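PDB 5HMQ: 3-dehydroshikimate dehydratase from Pseudomonas putida, which catalyses the metal-dependent dehydration of 3-dehydroshikimate to protocatechuate, a shared intermediate in the breakdown of quinate and shikimate. Local coordinates for residues R85-D88 / L89-E92; L114-D117 / D118-L122; L263-L266 / E267-R271. One frame throughout, in Å; residues are numbered along the deposited sequence.

Contact 1 of 3, residues R85-D88 / L89-E92; sequences RKFD and LMQE
Leu89 N donates to Arg85 O at 3.0 Å, and the same i to i+4 step is repeated along the next residues, so that 85-88 and 89-92 form two consecutive turns of the single alpha-helix 76-93. Met90 N reaches Lys86 O at 2.9 Å, and Gln91 N binds Phe87 O at 3.1 Å. The last bond of the series, from Glu92 N to Asp88 O, is weak at 3.3 Å.

The side chains of Phe87 and Met90, here selenomethionine, leave the helix next to each other in the same direction. Selenium lies in the plane of the phenyl ring, at its edge, with SE 3.8 Å from Phe87 CD1. From Met90 SE to the centroid of the Phe87 ring the distance is 5.2 Å. This is a Met-aromatic contact of the edge type. The Met90 chain starts beside its backbone N (chi1 -65°), which lays CG 3.2 Å from Lys86 O.

Three polar side chains, Lys86, Asp88 and Gln91, bond to residues beyond the helix. Asp88 OD1 forms a salt bridge with Arg129, whose NH2 also bonds to Gln91 OE1; one guanidinium thus ties together two residues on neighbouring turns. Lys86 NZ pairs with Glu35.

Helix 76-93 is the crossover of the beta-alpha-beta unit between strands 58-66 and 97-101 of the TIM barrel. Leu89 and Met90 both rest on Phe62 of strand 58-66, Leu89 also meets Pro45 at helix 45-55, and Phe87 packs on His125 and Ala126 of the following helix, 112-128.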
ATOM      1  N   ARG C  85     -27.810   2.171 -26.659  1.00 43.69           N
ATOM      2  CA  ARG C  85     -26.881   1.073 -26.405  1.00 41.45           C
ATOM      3  C   ARG C  85     -26.664   0.867 -24.912  1.00 41.14           C
ATOM      4  O   ARG C  85     -26.556  -0.272 -24.444  1.00 43.97           O
ATOM      5  CB  ARG C  85     -25.550   1.323 -27.117  1.00 43.29           C
ATOM      6  CG  ARG C  85     -25.643   1.261 -28.636  1.00 46.57           C
ATOM      7  CD  ARG C  85     -24.266   1.157 -29.283  1.00 45.87           C
ATOM      8  NE  ARG C  85     -23.388   2.261 -28.907  1.00 47.55           N
ATOM      9  CZ  ARG C  85     -23.327   3.422 -29.550  1.00 48.33           C
ATOM     10  NH1 ARG C  85     -24.096   3.638 -30.609  1.00 47.14           N
ATOM     11  NH2 ARG C  85     -22.496   4.368 -29.131  1.00 48.75           N
ATOM     12  N   LYS C  86     -26.585   1.957 -24.146  1.00 40.26           N
ATOM     13  CA  LYS C  86     -26.465   1.815 -22.699  1.00 42.46           C
ATOM     14  C   LYS C  86     -27.737   1.226 -22.101  1.00 42.00           C
ATOM     15  O   LYS C  86     -27.671   0.393 -21.190  1.00 39.31           O
ATOM     16  CB  LYS C  86     -26.132   3.163 -22.061  1.00 44.22           C
ATOM     17  CG  LYS C  86     -24.861   3.806 -22.602  1.00 45.05           C
ATOM     18  CD  LYS C  86     -23.725   2.795 -22.726  1.00 42.76           C
ATOM     19  CE  LYS C  86     -22.597   3.340 -23.592  1.00 44.35           C
ATOM     20  NZ  LYS C  86     -21.547   2.315 -23.871  1.00 45.12           N
ATOM     21  N   PHE C  87     -28.903   1.644 -22.604  1.00 40.37           N
ATOM     22  CA  PHE C  87     -30.161   1.029 -22.191  1.00 39.39           C
ATOM     23  C   PHE C  87     -30.146  -0.474 -22.436  1.00 38.90           C
ATOM     24  O   PHE C  87     -30.536  -1.259 -21.562  1.00 41.33           O
ATOM     25  CB  PHE C  87     -31.335   1.681 -22.926  1.00 40.01           C
ATOM     26  CG  PHE C  87     -31.548   3.127 -22.575  1.00 39.85           C
ATOM     27  CD1 PHE C  87     -31.089   3.643 -21.374  1.00 42.50           C
ATOM     28  CD2 PHE C  87     -32.210   3.971 -23.450  1.00 40.20           C
ATOM     29  CE1 PHE C  87     -31.289   4.974 -21.052  1.00 43.49           C
ATOM     30  CE2 PHE C  87     -32.412   5.302 -23.137  1.00 40.51           C
ATOM     31  CZ  PHE C  87     -31.951   5.803 -21.936  1.00 42.51           C
ATOM     32  N   ASP C  88     -29.699  -0.898 -23.625  1.00 40.49           N
ATOM     33  CA  ASP C  88     -29.563  -2.328 -23.898  1.00 41.67           C
ATOM     34  C   ASP C  88     -28.671  -3.000 -22.866  1.00 41.01           C
ATOM     35  O   ASP C  88     -28.976  -4.099 -22.387  1.00 42.57           O
ATOM     36  CB  ASP C  88     -29.002  -2.559 -25.304  1.00 41.96           C
ATOM     37  CG  ASP C  88     -29.947  -2.103 -26.400  1.00 44.53           C
ATOM     38  OD1 ASP C  88     -31.169  -2.029 -26.152  1.00 44.33           O
ATOM     39  OD2 ASP C  88     -29.464  -1.829 -27.520  1.00 46.24           O
ATOM     40  N   LEU C  89     -27.562  -2.352 -22.512  1.00 43.63           N
ATOM     41  CA  LEU C  89     -26.621  -2.935 -21.565  1.00 43.14           C
ATOM     42  C   LEU C  89     -27.245  -3.070 -20.181  1.00 43.29           C
ATOM     43  O   LEU C  89     -27.050  -4.084 -19.500  1.00 42.21           O
ATOM     44  CB  LEU C  89     -25.358  -2.076 -21.517  1.00 45.79           C
ATOM     45  CG  LEU C  89     -24.158  -2.547 -20.704  1.00 46.80           C
ATOM     46  CD1 LEU C  89     -23.687  -3.876 -21.237  1.00 44.67           C
ATOM     47  CD2 LEU C  89     -23.044  -1.518 -20.795  1.00 47.08           C
HETATM   48  N   MSE C  90     -28.009  -2.069 -19.758  1.00 44.31           N
HETATM   49  CA  MSE C  90     -28.630  -2.062 -18.438  1.00 45.22           C
HETATM   50  C   MSE C  90     -29.660  -3.173 -18.274  1.00 47.75           C
HETATM   51  O   MSE C  90     -29.761  -3.783 -17.210  1.00 49.35           O
HETATM   52  CB  MSE C  90     -29.285  -0.709 -18.174  1.00 45.22           C
HETATM   53  CG  MSE C  90     -28.297   0.431 -18.091  1.00 48.41           C
HETATM   54 SE   MSE C  90     -29.135   2.148 -18.420  1.00 54.24          SE
HETATM   55  CE  MSE C  90     -30.341   2.185 -16.886  1.00 51.41           C
ATOM     56  N   GLN C  91     -30.428  -3.432 -19.332  1.00 45.05           N
ATOM     57  CA  GLN C  91     -31.421  -4.499 -19.263  1.00 44.54           C
ATOM     58  C   GLN C  91     -30.767  -5.873 -19.196  1.00 44.99           C
ATOM     59  O   GLN C  91     -31.333  -6.795 -18.598  1.00 48.08           O
ATOM     60  CB  GLN C  91     -32.390  -4.393 -20.437  1.00 43.20           C
ATOM     61  CG  GLN C  91     -33.468  -3.348 -20.193  1.00 46.22           C
ATOM     62  CD  GLN C  91     -34.344  -3.086 -21.400  1.00 47.65           C
ATOM     63  OE1 GLN C  91     -33.993  -3.434 -22.525  1.00 48.96           O
ATOM     64  NE2 GLN C  91     -35.496  -2.466 -21.167  1.00 45.99           N
ATOM     65  N   GLU C  92     -29.576  -6.036 -19.774  1.00 46.93           N
ATOM     66  CA  GLU C  92     -28.855  -7.288 -19.563  1.00 45.57           C
ATOM     67  C   GLU C  92     -28.249  -7.361 -18.168  1.00 45.89           C
ATOM     68  O   GLU C  92     -28.092  -8.459 -17.620  1.00 47.17           O
ATOM     69  CB  GLU C  92     -27.766  -7.464 -20.616  1.00 46.90           C
ATOM     70  CG  GLU C  92     -28.273  -7.522 -22.043  1.00 50.97           C
ATOM     71  CD  GLU C  92     -28.802  -8.904 -22.383  1.00 57.43           C
ATOM     72  OE1 GLU C  92     -28.458  -9.866 -21.653  1.00 58.54           O
ATOM     73  OE2 GLU C  92     -29.542  -9.035 -23.381  1.00 58.69           O
TER

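Contact 2 of 3, residues L114-D117 / D118-L122; sequences LLVD and DLRLL
Four i to i+4 bonds, each 2.9 Å long and beginning with Asp118 N to Leu114 O, join 114-117 to 118-121 in regular alpha-helix, and Leu122 N continues the pattern to Asp118 O. The stretch belongs to helix 112-128, the crossover between the parallel strands 97-101 and 132-136 of the TIM barrel.

The contact is carried chiefly by Asp117 and Arg120, three residues apart, whose side chains run alongside one another. Asp117 OD1 and Arg120 NH2 form a salt bridge of 2.7 Å, with the carboxylate oxygen at the guanidinium edge and the two planar groups turned 48° apart. Arg120 leaves the backbone in an extended form and bends at chi3 (42°), which swings its guanidinium back toward the preceding turn. The group then lies across Val116: CG1 is 3.8 Å from Arg120 NH1, while Val116 O sits above one guanidinium face. Gln113 NE2 gives OD1 a second bond, so this carboxylate oxygen is gripped from both the preceding and the following turn.

Asp118 is buried and its charge is met from outside the helix. Its OD2 takes a salt bridge from Arg73 and a hydrogen bond from Gly70 N, two partners that would probably stabilise the ionised form. Leu114 CD2 lies against the same oxygen, 3.8 Å from Asp118 OD2.

Toward the barrel strands, Leu119 packs against Tyr135 of strand 132-136, and it also meets Leu153 of helix 147-157; its side chain is about 10 Å from that of the metal ligand Glu136. Leu122 meets Ile133 and also Ala83 of helix 76-93.

At Leu119, CG stands beside the backbone N (chi1 -69°) and lies 3.3 Å from Leu115 O, the carbonyl that also accepts the residue's own N-H.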
ATOM      1  N   LEU C 114     -32.705  24.815 -23.863  1.00 53.38           N
ATOM      2  CA  LEU C 114     -32.205  23.712 -24.679  1.00 53.47           C
ATOM      3  C   LEU C 114     -31.758  22.543 -23.811  1.00 50.69           C
ATOM      4  O   LEU C 114     -31.985  21.379 -24.162  1.00 47.94           O
ATOM      5  CB  LEU C 114     -31.062  24.189 -25.574  1.00 52.83           C
ATOM      6  CG  LEU C 114     -30.345  23.083 -26.351  1.00 53.34           C
ATOM      7  CD1 LEU C 114     -30.265  23.414 -27.830  1.00 54.08           C
ATOM      8  CD2 LEU C 114     -28.955  22.859 -25.784  1.00 52.25           C
ATOM      9  N   LEU C 115     -31.126  22.833 -22.671  1.00 50.49           N
ATOM     10  CA  LEU C 115     -30.761  21.770 -21.740  1.00 49.43           C
ATOM     11  C   LEU C 115     -32.003  21.078 -21.195  1.00 51.37           C
ATOM     12  O   LEU C 115     -32.021  19.852 -21.039  1.00 53.77           O
ATOM     13  CB  LEU C 115     -29.914  22.334 -20.600  1.00 47.21           C
ATOM     14  CG  LEU C 115     -28.623  23.059 -20.985  1.00 50.96           C
ATOM     15  CD1 LEU C 115     -27.799  23.370 -19.745  1.00 51.61           C
ATOM     16  CD2 LEU C 115     -27.812  22.241 -21.982  1.00 47.78           C
ATOM     17  N   VAL C 116     -33.048  21.853 -20.892  1.00 51.40           N
ATOM     18  CA  VAL C 116     -34.314  21.268 -20.454  1.00 48.56           C
ATOM     19  C   VAL C 116     -34.852  20.322 -21.519  1.00 48.68           C
ATOM     20  O   VAL C 116     -35.268  19.195 -21.223  1.00 48.64           O
ATOM     21  CB  VAL C 116     -35.327  22.377 -20.118  1.00 49.91           C
ATOM     22  CG1 VAL C 116     -36.700  21.781 -19.851  1.00 50.43           C
ATOM     23  CG2 VAL C 116     -34.851  23.181 -18.921  1.00 51.23           C
ATOM     24  N   ASP C 117     -34.841  20.762 -22.780  1.00 48.75           N
ATOM     25  CA  ASP C 117     -35.350  19.924 -23.860  1.00 47.32           C
ATOM     26  C   ASP C 117     -34.520  18.654 -24.013  1.00 48.76           C
ATOM     27  O   ASP C 117     -35.072  17.559 -24.175  1.00 46.50           O
ATOM     28  CB  ASP C 117     -35.371  20.711 -25.172  1.00 49.83           C
ATOM     29  CG  ASP C 117     -36.316  21.901 -25.126  1.00 50.06           C
ATOM     30  OD1 ASP C 117     -37.219  21.915 -24.264  1.00 52.04           O
ATOM     31  OD2 ASP C 117     -36.153  22.827 -25.950  1.00 50.30           O
ATOM     32  N   ASP C 118     -33.191  18.782 -23.960  1.00 48.11           N
ATOM     33  CA  ASP C 118     -32.321  17.617 -24.101  1.00 46.36           C
ATOM     34  C   ASP C 118     -32.540  16.620 -22.967  1.00 47.38           C
ATOM     35  O   ASP C 118     -32.647  15.410 -23.198  1.00 46.45           O
ATOM     36  CB  ASP C 118     -30.858  18.061 -24.152  1.00 47.56           C
ATOM     37  CG  ASP C 118     -30.458  18.616 -25.511  1.00 47.87           C
ATOM     38  OD1 ASP C 118     -31.283  18.581 -26.447  1.00 49.30           O
ATOM     39  OD2 ASP C 118     -29.308  19.084 -25.644  1.00 48.62           O
ATOM     40  N   LEU C 119     -32.600  17.113 -21.726  1.00 45.27           N
ATOM     41  CA  LEU C 119     -32.774  16.216 -20.587  1.00 46.65           C
ATOM     42  C   LEU C 119     -34.144  15.543 -20.605  1.00 45.03           C
ATOM     43  O   LEU C 119     -34.252  14.343 -20.323  1.00 41.97           O
ATOM     44  CB  LEU C 119     -32.557  16.980 -19.280  1.00 48.25           C
ATOM     45  CG  LEU C 119     -31.121  17.443 -19.011  1.00 47.56           C
ATOM     46  CD1 LEU C 119     -31.071  18.407 -17.842  1.00 46.88           C
ATOM     47  CD2 LEU C 119     -30.205  16.250 -18.761  1.00 47.44           C
ATOM     48  N   ARG C 120     -35.201  16.294 -20.930  1.00 45.88           N
ATOM     49  CA  ARG C 120     -36.521  15.676 -21.040  1.00 47.75           C
ATOM     50  C   ARG C 120     -36.549  14.642 -22.157  1.00 45.52           C
ATOM     51  O   ARG C 120     -37.132  13.563 -21.998  1.00 46.34           O
ATOM     52  CB  ARG C 120     -37.600  16.733 -21.272  1.00 50.47           C
ATOM     53  CG  ARG C 120     -38.976  16.125 -21.557  1.00 51.32           C
ATOM     54  CD  ARG C 120     -40.067  17.175 -21.708  1.00 51.93           C
ATOM     55  NE  ARG C 120     -39.622  18.316 -22.498  1.00 54.74           N
ATOM     56  CZ  ARG C 120     -39.508  19.553 -22.024  1.00 56.70           C
ATOM     57  NH1 ARG C 120     -39.824  19.813 -20.761  1.00 55.69           N
ATOM     58  NH2 ARG C 120     -39.087  20.533 -22.815  1.00 56.05           N
ATOM     59  N   LEU C 121     -35.922  14.953 -23.295  1.00 44.95           N
ATOM     60  CA  LEU C 121     -35.865  13.992 -24.391  1.00 42.58           C
ATOM     61  C   LEU C 121     -35.194  12.700 -23.948  1.00 45.11           C
ATOM     62  O   LEU C 121     -35.683  11.602 -24.244  1.00 44.55           O
ATOM     63  CB  LEU C 121     -35.135  14.606 -25.585  1.00 41.91           C
ATOM     64  CG  LEU C 121     -34.872  13.714 -26.799  1.00 44.09           C
ATOM     65  CD1 LEU C 121     -36.177  13.209 -27.391  1.00 44.07           C
ATOM     66  CD2 LEU C 121     -34.071  14.477 -27.841  1.00 46.20           C
ATOM     67  N   LEU C 122     -34.081  12.808 -23.217  1.00 45.25           N
ATOM     68  CA  LEU C 122     -33.429  11.615 -22.688  1.00 41.83           C
ATOM     69  C   LEU C 122     -34.331  10.907 -21.686  1.00 40.90           C
ATOM     70  O   LEU C 122     -34.395   9.671 -21.661  1.00 39.30           O
ATOM     71  CB  LEU C 122     -32.092  11.988 -22.047  1.00 44.29           C
ATOM     72  CG  LEU C 122     -31.205  10.838 -21.562  1.00 44.30           C
ATOM     73  CD1 LEU C 122     -30.876   9.891 -22.707  1.00 41.30           C
ATOM     74  CD2 LEU C 122     -29.930  11.379 -20.928  1.00 43.00           C
TER

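Contact 3 of 3, residues L263-L266 / E267-R271; sequences LLYL and EEQTR
Gln269 CG lies over one face of the Tyr265 ring, 3.9 Å from its centroid and 15° off the normal, a CH-pi contact one turn apart. A bend at chi2 (-57°) folds the Gln269 chain over the ring, and the amide plane lies 20° from that of the ring, with OE1 3.8 Å from Tyr265 CE1. Elsewhere on the same turn, Thr270 OG1 donates to Leu266 O at 2.7 Å. The same carbonyl accepts Thr270 N at 2.8 Å, from the opposite face of its plane, so two bonds hold this oxygen. Leu266 CD1 packs close by against the hydroxyl oxygen.

The backbone beneath is regular alpha-helix, with Gln269 N to Tyr265 O at 3.0 Å. This is helix 252-276, following the eighth strand, 238-240, of the TIM barrel. Leu263 packs on Leu238 and Leu240 of that strand, its side chain about 13 Å from a bound magnesium ion, while Thr270 lies against Ala223, Leu226 and Leu230 of helix 222-231.

Farther out, the buried carboxylates are held by partners from several parts of the chain: Glu267 by Arg5 and by Phe287 N, and Glu268 by Arg380 of the dioxygenase-like region. Tyr265 in turn touches Lys463 and Ser464 of helix 455-465.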
ATOM      1  N   LEU C 263     -20.222   3.913   6.167  1.00 45.90           N
ATOM      2  CA  LEU C 263     -21.640   4.216   6.007  1.00 42.89           C
ATOM      3  C   LEU C 263     -22.388   4.058   7.324  1.00 43.14           C
ATOM      4  O   LEU C 263     -23.291   4.845   7.629  1.00 42.81           O
ATOM      5  CB  LEU C 263     -22.255   3.327   4.925  1.00 41.31           C
ATOM      6  CG  LEU C 263     -21.954   3.742   3.483  1.00 42.91           C
ATOM      7  CD1 LEU C 263     -22.623   2.803   2.492  1.00 41.88           C
ATOM      8  CD2 LEU C 263     -22.392   5.180   3.246  1.00 40.60           C
ATOM      9  N   LEU C 264     -22.042   3.033   8.106  1.00 45.51           N
ATOM     10  CA  LEU C 264     -22.636   2.878   9.430  1.00 46.26           C
ATOM     11  C   LEU C 264     -22.320   4.081  10.310  1.00 46.46           C
ATOM     12  O   LEU C 264     -23.199   4.616  10.996  1.00 46.11           O
ATOM     13  CB  LEU C 264     -22.136   1.587  10.079  1.00 44.68           C
ATOM     14  CG  LEU C 264     -22.487   0.290   9.344  1.00 46.31           C
ATOM     15  CD1 LEU C 264     -21.977  -0.918  10.113  1.00 44.31           C
ATOM     16  CD2 LEU C 264     -23.983   0.182   9.070  1.00 45.41           C
ATOM     17  N   TYR C 265     -21.059   4.520  10.298  1.00 45.47           N
ATOM     18  CA  TYR C 265     -20.661   5.687  11.080  1.00 45.86           C
ATOM     19  C   TYR C 265     -21.343   6.949  10.566  1.00 45.11           C
ATOM     20  O   TYR C 265     -21.770   7.798  11.358  1.00 46.19           O
ATOM     21  CB  TYR C 265     -19.139   5.832  11.043  1.00 45.67           C
ATOM     22  CG  TYR C 265     -18.582   6.985  11.848  1.00 45.58           C
ATOM     23  CD1 TYR C 265     -18.670   7.001  13.235  1.00 47.60           C
ATOM     24  CD2 TYR C 265     -17.947   8.049  11.220  1.00 46.10           C
ATOM     25  CE1 TYR C 265     -18.151   8.053  13.972  1.00 49.05           C
ATOM     26  CE2 TYR C 265     -17.426   9.103  11.948  1.00 46.89           C
ATOM     27  CZ  TYR C 265     -17.530   9.101  13.322  1.00 48.72           C
ATOM     28  OH  TYR C 265     -17.011  10.151  14.047  1.00 49.31           O
ATOM     29  N   LEU C 266     -21.459   7.084   9.242  1.00 45.74           N
ATOM     30  CA  LEU C 266     -22.153   8.232   8.666  1.00 42.94           C
ATOM     31  C   LEU C 266     -23.611   8.278   9.099  1.00 44.92           C
ATOM     32  O   LEU C 266     -24.141   9.354   9.406  1.00 46.36           O
ATOM     33  CB  LEU C 266     -22.058   8.188   7.142  1.00 42.40           C
ATOM     34  CG  LEU C 266     -22.971   9.158   6.390  1.00 44.13           C
ATOM     35  CD1 LEU C 266     -22.647  10.602   6.736  1.00 43.53           C
ATOM     36  CD2 LEU C 266     -22.883   8.931   4.890  1.00 44.81           C
ATOM     37  N   GLU C 267     -24.280   7.124   9.122  1.00 47.90           N
ATOM     38  CA  GLU C 267     -25.689   7.095   9.501  1.00 48.23           C
ATOM     39  C   GLU C 267     -25.889   7.552  10.941  1.00 49.67           C
ATOM     40  O   GLU C 267     -26.807   8.330  11.227  1.00 50.08           O
ATOM     41  CB  GLU C 267     -26.255   5.689   9.305  1.00 47.57           C
ATOM     42  CG  GLU C 267     -26.478   5.308   7.852  1.00 46.56           C
ATOM     43  CD  GLU C 267     -27.083   3.930   7.701  1.00 51.25           C
ATOM     44  OE1 GLU C 267     -27.552   3.370   8.716  1.00 52.02           O
ATOM     45  OE2 GLU C 267     -27.093   3.407   6.567  1.00 51.33           O
ATOM     46  N   GLU C 268     -25.040   7.083  11.860  1.00 50.71           N
ATOM     47  CA  GLU C 268     -25.169   7.482  13.256  1.00 48.27           C
ATOM     48  C   GLU C 268     -24.919   8.977  13.420  1.00 50.48           C
ATOM     49  O   GLU C 268     -25.689   9.683  14.084  1.00 51.27           O
ATOM     50  CB  GLU C 268     -24.203   6.675  14.123  1.00 47.88           C
ATOM     51  CG  GLU C 268     -24.032   7.264  15.511  1.00 52.10           C
ATOM     52  CD  GLU C 268     -22.915   6.580  16.286  1.00 51.14           C
ATOM     53  OE1 GLU C 268     -21.755   6.669  15.850  1.00 51.22           O
ATOM     54  OE2 GLU C 268     -23.203   5.943  17.307  1.00 51.49           O
ATOM     55  N   GLN C 269     -23.841   9.478  12.812  1.00 49.76           N
ATOM     56  CA  GLN C 269     -23.543  10.902  12.898  1.00 48.34           C
ATOM     57  C   GLN C 269     -24.614  11.730  12.217  1.00 49.33           C
ATOM     58  O   GLN C 269     -24.916  12.843  12.664  1.00 50.31           O
ATOM     59  CB  GLN C 269     -22.176  11.207  12.278  1.00 47.00           C
ATOM     60  CG  GLN C 269     -21.020  10.549  12.989  1.00 47.17           C
ATOM     61  CD  GLN C 269     -20.971  10.925  14.454  1.00 48.12           C
ATOM     62  OE1 GLN C 269     -21.110  10.073  15.332  1.00 49.96           O
ATOM     63  NE2 GLN C 269     -20.779  12.208  14.727  1.00 49.18           N
ATOM     64  N   THR C 270     -25.206  11.211  11.145  1.00 49.04           N
ATOM     65  CA  THR C 270     -26.298  11.949  10.532  1.00 51.96           C
ATOM     66  C   THR C 270     -27.519  11.939  11.441  1.00 51.07           C
ATOM     67  O   THR C 270     -28.116  12.994  11.681  1.00 48.94           O
ATOM     68  CB  THR C 270     -26.626  11.362   9.157  1.00 50.55           C
ATOM     69  OG1 THR C 270     -25.466  11.428   8.317  1.00 48.46           O
ATOM     70  CG2 THR C 270     -27.753  12.134   8.501  1.00 48.85           C
ATOM     71  N   ARG C 271     -27.811  10.794  12.071  1.00 50.65           N
ATOM     72  CA  ARG C 271     -28.948  10.726  12.986  1.00 52.87           C
ATOM     73  C   ARG C 271     -28.792  11.727  14.121  1.00 56.01           C
ATOM     74  O   ARG C 271     -29.723  12.479  14.434  1.00 58.39           O
ATOM     75  CB  ARG C 271     -29.107   9.315  13.552  1.00 53.28           C
ATOM     76  CG  ARG C 271     -30.196   9.228  14.624  1.00 52.98           C
ATOM     77  CD  ARG C 271     -30.416   7.813  15.136  1.00 53.62           C
ATOM     78  NE  ARG C 271     -29.193   7.227  15.677  1.00 57.39           N
ATOM     79  CZ  ARG C 271     -28.670   7.549  16.858  1.00 57.57           C
ATOM     80  NH1 ARG C 271     -29.258   8.456  17.625  1.00 58.83           N
ATOM     81  NH2 ARG C 271     -27.555   6.965  17.271  1.00 58.83           N
TER

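How the contacts relate
All three contacts lie within helices of the TIM barrel. Contacts 1 and 2 belong to successive crossover helices and meet directly where Phe87 packs on Leu122, although their centres are 21 Å apart. Contact 3 stands apart, its nearest atoms about 21 Å from contact 1 and about 26 Å from contact 2. Contact 1, the most exposed, combines a selenium-aromatic pair with charges bridged to other parts of the barrel; contact 2 has its own salt bridge, on the partly exposed side of its helix. Contact 3 is buried on the side of the barrel that meets the C-terminal dioxygenase-like region, and it relies on a CH-pi contact between glutamine and tyrosine and a side-chain hydroxyl bonded to the backbone.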